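PDB 2XPI: anaphase-promoting complex subunit CUT9 from Schizosaccharomyces pombe, which serves as a tetratricopeptide-repeat subunit of the anaphase-promoting complex, the E3 ubiquitin ligase that controls progression through mitosis and G1. Local coordinates for residues 102-105 with 106-110; 357-360 with 361-365; 481-484 with 485-489. All coordinates share one frame; numbering follows the deposited sequence.

Interaction 1. Residues 102-105 with 106-110; sequences CAAF and VGEKV
Val106 N, Gly107 N and Glu108 N donate in turn to Cys102 O, Ala103 O and Ala104 O, the i+4 to i bonds of an unbroken alpha-helix, while the next bond, from Lys109 N to Phe105 O, is weak at 3.5 Å. Lys109 lies over one face of the Phe105 ring: its CD stands 4.1 Å from the ring centroid, 15° off the normal, a CH-pi contact offset toward the rim. Bends in the lysine chain carry CE to 3.5 Å from Phe105 CE1. These turns belong to helix 100-114 in TPR 1, one of the repeats that build the homodimer. There a flat aromatic and a long cation are both useful, since Phe105 stacks on Tyr234 of the second subunit and Lys109 NZ forms a salt bridge to Asp306 of that subunit. Glu108 has CG anti to its carbonyl carbon (chi1 -68°), which lays the side chain back past Ala104, with OE2 3.8 Å from Ala104 CB; the small methyl lets it pass, and OE2 bonds to Tyr127 OH on helix 117-129. A leucine in place of Glu108 would probably deprive the Tyr127 hydroxyl of this partner and unfasten a polar tie between neighbouring helices.

Interaction 2. Residues 357-360 with 361-365; sequences KLYL and ISNDL
Ser362 sends both its hydroxyl and its backbone N-H to Leu358 O, a pattern common within helices and here part of helix 355-368 in TPR 8, a repeat of the region that binds hcn1. The OG bond measures 2.5 Å to Leu358 O, with the hydroxyl as donor and tilted 17° from the carbonyl plane. The backbone bond from Ser362 N to the same oxygen is 3.1 Å long, so one acceptor serves two donors. Serine suits this buried position because its short side chain can spend its polar group on its own helix while sitting against Val379 of helix 373-385. Among the other backbone bonds, Asp364 N donates to Leu360 O, and Asn363 N divides itself between Tyr359 O and, weakly, Leu360 O.

The aromatic contact is between Tyr359 and Asn363. A chi1 of -174° turns the tyrosine ring away from its own backbone N and sets it alongside Asn363, with one face toward the amide. The amide oxygen OD1 comes in over that face, toward the rim, at 3.1 Å from Tyr359 CZ. Ring and amide planes stand 88° apart, so the amide is turned upright on the ring instead of stacking on it. Tyr382 of helix 373-385 meets the same tyrosine edge-to-face.

Apolar packing falls to Leu358, which touches Leu349 of helix 342-352 and Ile381 of helix 373-385, and to Ile361, which packs on Tyr342 and also on Leu349. The branched chain of Ile361 runs back along its own helix until CD1 lies 3.2 Å from Lys357 O.

Interaction 3. Residues 481-484 with 485-489; sequences LGVV and AFNKS
Val484 O is gripped by two backbone N-H groups: Lys488 N gives a straight bond of 2.9 Å to it, with an N-H...O angle of 165°, and Asn487 N adds a weak one. The segment belongs to helix 475-487 of TPR 12, in a tetratricopeptide helical hairpin whose partner is helix 491-507, and at Lys488 the chain has already passed into the connecting loop. Leu481 and Gly482 match the Leu-Gly pair of the TPR consensus. Leu481 touches Leu464 and Tyr468 of helix 457-470 and His497 of helix 491-507, while Gly482, at a small-residue position of the motif, is buried and has no side chain to fit in. Gly482 O still accepts a bond of 3.0 Å from Phe486 N.

A chi1 of 175° sends the Phe486 ring off this turn toward Met491 and Ala494 of helix 491-507 and His524 of helix 516-528. Its large apolar surface suits a place where helices of successive repeats converge. Both Phe486 and Val483 also pack on an apolar side chain of another protein's chain, consistent with the part these repeats play in binding hcn1.

In two places a side chain lies alongside one four residues earlier. Asn487 projects from the helix in parallel with Val483; its ND2 comes close to Val483 O, though at too poor an angle for a hydrogen bond, and lies 3.4 Å from Val483 CG1. Lys488 similarly follows Val484: its aliphatic portion can lie against the valine while the ammonium goes on beyond, and the closest touch of the two side chains is Lys488 CE to Val484 CG1, 3.7 Å.

The three contacts are short helical pieces, the last running on into a loop, spaced along one TPR solenoid, each in a different repeat and none touching another. Centre to centre, interaction 1 lies about 47 Å from interaction 2, and interaction 2 about 41 Å from interaction 3. Interactions 1 and 3 fall on opposite sides of the chain's centre, about 75 Å apart. Their surroundings divide accordingly: residues 102-110 meet the second Cut9 subunit, residues 357-365 pack within their own chain, and residues 481-489 touch another protein. One bound gold cyanide ion lies about 10 Å from the Glu108 side chain and another about 13 Å from that of Asp364.

Interaction 1. Residues 102-105 with 106-110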
# COMPACT_ATOMS: atom_id res chain seq x y z
N CYS A 102 -14.47 10.19 0.48
CA CYS A 102 -15.05 11.52 0.51
C CYS A 102 -14.37 12.49 -0.44
O CYS A 102 -15.04 13.25 -1.12
CB CYS A 102 -15.02 12.06 1.94
SG CYS A 102 -15.44 13.80 2.06
N ALA A 103 -13.05 12.49 -0.47
CA ALA A 103 -12.30 13.38 -1.35
C ALA A 103 -12.50 13.05 -2.84
O ALA A 103 -12.52 13.93 -3.69
CB ALA A 103 -10.79 13.34 -0.99
N ALA A 104 -12.61 11.77 -3.15
CA ALA A 104 -12.98 11.33 -4.50
C ALA A 104 -14.39 11.77 -4.82
O ALA A 104 -14.66 12.23 -5.91
CB ALA A 104 -12.85 9.82 -4.63
N PHE A 105 -15.30 11.66 -3.85
CA PHE A 105 -16.67 12.08 -4.07
C PHE A 105 -16.78 13.57 -4.37
O PHE A 105 -17.49 13.97 -5.30
CB PHE A 105 -17.54 11.72 -2.87
CG PHE A 105 -18.97 12.14 -3.01
CD1 PHE A 105 -19.81 11.49 -3.91
CD2 PHE A 105 -19.50 13.16 -2.24
CE1 PHE A 105 -21.16 11.87 -4.04
CE2 PHE A 105 -20.83 13.54 -2.35
CZ PHE A 105 -21.66 12.90 -3.26
N VAL A 106 -16.10 14.39 -3.58
CA VAL A 106 -16.21 15.84 -3.75
C VAL A 106 -15.41 16.29 -4.95
O VAL A 106 -15.86 17.14 -5.71
CB VAL A 106 -15.77 16.61 -2.49
CG1 VAL A 106 -15.89 18.09 -2.71
CG2 VAL A 106 -16.59 16.17 -1.30
N GLY A 107 -14.22 15.70 -5.10
CA GLY A 107 -13.31 16.01 -6.20
C GLY A 107 -13.91 15.71 -7.56
O GLY A 107 -13.68 16.43 -8.51
N GLU A 108 -14.66 14.62 -7.64
CA GLU A 108 -15.36 14.28 -8.87
C GLU A 108 -16.46 15.31 -9.21
O GLU A 108 -16.65 15.65 -10.38
CB GLU A 108 -15.90 12.84 -8.80
CG GLU A 108 -14.80 11.75 -8.81
CD GLU A 108 -15.23 10.41 -8.17
OE1 GLU A 108 -16.43 10.29 -7.79
OE2 GLU A 108 -14.37 9.49 -8.05
N LYS A 109 -17.15 15.84 -8.20
CA LYS A 109 -18.20 16.85 -8.47
C LYS A 109 -17.68 18.22 -8.92
O LYS A 109 -18.30 18.85 -9.78
CB LYS A 109 -19.15 17.01 -7.28
CG LYS A 109 -20.35 16.10 -7.37
CD LYS A 109 -20.25 14.94 -6.40
CE LYS A 109 -20.75 13.65 -7.05
NZ LYS A 109 -19.88 13.22 -8.21
N VAL A 110 -16.56 18.68 -8.36
CA VAL A 110 -15.95 19.96 -8.75
C VAL A 110 -15.35 19.90 -10.15
O VAL A 110 -15.33 20.91 -10.88
CB VAL A 110 -14.80 20.35 -7.85
CG1 VAL A 110 -14.58 21.84 -7.95
CG2 VAL A 110 -15.05 19.94 -6.41

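Interaction 2. Residues 357-360 with 361-365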
# COMPACT_ATOMS: atom_id res chain seq x y z
N LYS A 357 23.83 -7.48 23.45
CA LYS A 357 23.19 -6.32 22.84
C LYS A 357 22.87 -6.55 21.37
O LYS A 357 21.81 -6.17 20.91
CB LYS A 357 24.03 -5.05 23.03
CG LYS A 357 24.22 -4.62 24.47
CD LYS A 357 24.49 -3.14 24.53
CE LYS A 357 24.88 -2.66 25.93
NZ LYS A 357 23.88 -3.07 26.96
N LEU A 358 23.80 -7.17 20.64
CA LEU A 358 23.61 -7.52 19.23
C LEU A 358 22.45 -8.49 19.06
O LEU A 358 21.72 -8.44 18.07
CB LEU A 358 24.87 -8.20 18.69
CG LEU A 358 25.87 -7.53 17.74
CD1 LEU A 358 25.53 -6.07 17.48
CD2 LEU A 358 27.27 -7.71 18.32
N TYR A 359 22.31 -9.39 20.03
CA TYR A 359 21.25 -10.40 20.00
C TYR A 359 19.85 -9.81 20.19
O TYR A 359 18.92 -10.15 19.46
CB TYR A 359 21.50 -11.44 21.08
CG TYR A 359 20.53 -12.60 21.03
CD1 TYR A 359 20.66 -13.60 20.07
CD2 TYR A 359 19.48 -12.69 21.95
CE1 TYR A 359 19.78 -14.66 20.02
CE2 TYR A 359 18.60 -13.75 21.91
CZ TYR A 359 18.75 -14.73 20.94
OH TYR A 359 17.87 -15.78 20.89
N LEU A 360 19.71 -8.94 21.18
CA LEU A 360 18.44 -8.25 21.44
C LEU A 360 17.99 -7.42 20.24
O LEU A 360 16.83 -7.50 19.81
CB LEU A 360 18.58 -7.35 22.66
CG LEU A 360 19.09 -8.00 23.95
CD1 LEU A 360 19.41 -6.94 25.00
CD2 LEU A 360 18.10 -9.05 24.50
N ILE A 361 18.91 -6.63 19.69
CA ILE A 361 18.61 -5.77 18.56
C ILE A 361 18.18 -6.55 17.31
O ILE A 361 17.18 -6.23 16.67
CB ILE A 361 19.82 -4.91 18.19
CG1 ILE A 361 20.07 -3.86 19.28
CG2 ILE A 361 19.61 -4.23 16.85
CD1 ILE A 361 21.50 -3.39 19.34
N SER A 362 18.96 -7.57 16.97
CA SER A 362 18.64 -8.32 15.76
C SER A 362 17.24 -8.93 15.89
O SER A 362 16.50 -9.01 14.92
CB SER A 362 19.70 -9.39 15.46
OG SER A 362 20.28 -9.90 16.63
N ASN A 363 16.88 -9.32 17.10
CA ASN A 363 15.62 -10.03 17.29
C ASN A 363 14.38 -9.17 17.18
O ASN A 363 13.40 -9.59 16.56
CB ASN A 363 15.63 -10.86 18.58
CG ASN A 363 16.36 -12.18 18.40
OD1 ASN A 363 17.02 -12.68 19.32
ND2 ASN A 363 16.27 -12.75 17.19
N ASP A 364 14.40 -7.96 17.72
CA ASP A 364 13.22 -7.12 17.53
C ASP A 364 13.24 -6.39 16.20
O ASP A 364 12.20 -5.91 15.75
CB ASP A 364 12.91 -6.18 18.70
CG ASP A 364 13.88 -5.04 18.82
OD1 ASP A 364 13.48 -3.87 18.63
OD2 ASP A 364 15.05 -5.33 19.15
N LEU A 365 14.40 -6.34 15.55
CA LEU A 365 14.47 -5.84 14.19
C LEU A 365 13.80 -6.83 13.24
O LEU A 365 12.99 -6.43 12.39
CB LEU A 365 15.90 -5.55 13.77
CG LEU A 365 16.55 -4.23 14.21
CD1 LEU A 365 17.96 -4.11 13.62
CD2 LEU A 365 15.72 -3.07 13.78

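Interaction 3. Residues 481-484 with 485-489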
# COMPACT_ATOMS: atom_id res chain seq x y z
N LEU A 481 50.81 -1.62 6.79
CA LEU A 481 51.98 -1.07 6.12
C LEU A 481 53.26 -1.66 6.73
O LEU A 481 54.28 -1.80 6.05
CB LEU A 481 52.00 0.44 6.25
CG LEU A 481 51.11 1.20 5.28
CD1 LEU A 481 50.87 2.62 5.79
CD2 LEU A 481 51.75 1.18 3.90
N GLY A 482 53.19 -2.00 8.01
CA GLY A 482 54.34 -2.53 8.74
C GLY A 482 54.62 -3.98 8.39
O GLY A 482 55.77 -4.38 8.30
N VAL A 483 53.56 -4.76 8.19
CA VAL A 483 53.71 -6.14 7.77
C VAL A 483 54.29 -6.22 6.35
O VAL A 483 54.86 -7.23 5.95
CB VAL A 483 52.36 -6.88 7.82
CG1 VAL A 483 52.47 -8.24 7.15
CG2 VAL A 483 51.93 -7.03 9.26
N VAL A 484 54.15 -5.14 5.61
CA VAL A 484 54.62 -5.08 4.23
C VAL A 484 56.09 -4.70 4.23
O VAL A 484 56.89 -5.32 3.54
CB VAL A 484 53.74 -4.09 3.39
CG1 VAL A 484 54.54 -3.39 2.32
CG2 VAL A 484 52.57 -4.82 2.79
N ALA A 485 56.46 -3.72 5.03
CA ALA A 485 57.86 -3.35 5.14
C ALA A 485 58.66 -4.52 5.68
O ALA A 485 59.79 -4.73 5.30
CB ALA A 485 58.02 -2.14 6.02
N PHE A 486 58.06 -5.28 6.59
CA PHE A 486 58.70 -6.45 7.15
C PHE A 486 58.81 -7.56 6.11
O PHE A 486 59.75 -8.35 6.13
CB PHE A 486 57.92 -6.92 8.39
CG PHE A 486 58.43 -8.21 8.99
CD1 PHE A 486 58.07 -9.44 8.46
CD2 PHE A 486 59.25 -8.19 10.11
CE1 PHE A 486 58.54 -10.63 9.01
CE2 PHE A 486 59.72 -9.38 10.67
CZ PHE A 486 59.35 -10.60 10.12
N ASN A 487 57.86 -7.62 5.19
CA ASN A 487 57.89 -8.65 4.15
C ASN A 487 58.90 -8.36 3.05
O ASN A 487 59.56 -9.28 2.56
CB ASN A 487 56.49 -8.91 3.60
CG ASN A 487 55.70 -9.83 4.50
OD1 ASN A 487 56.26 -10.76 5.09
ND2 ASN A 487 54.41 -9.57 4.64
N LYS A 488 59.04 -7.10 2.67
CA LYS A 488 60.29 -6.65 2.07
C LYS A 488 61.26 -6.82 3.24
O LYS A 488 60.88 -7.37 4.27
CB LYS A 488 60.18 -5.19 1.65
CG LYS A 488 58.75 -4.79 1.29
CD LYS A 488 58.68 -3.74 0.18
CE LYS A 488 57.23 -3.45 -0.22
NZ LYS A 488 57.11 -2.62 -1.47
N SER A 489 62.50 -6.39 3.14
CA SER A 489 63.29 -6.51 4.37
C SER A 489 63.66 -5.17 4.98
O SER A 489 64.83 -4.89 5.22
CB SER A 489 64.49 -7.42 4.17
OG SER A 489 64.12 -8.76 4.50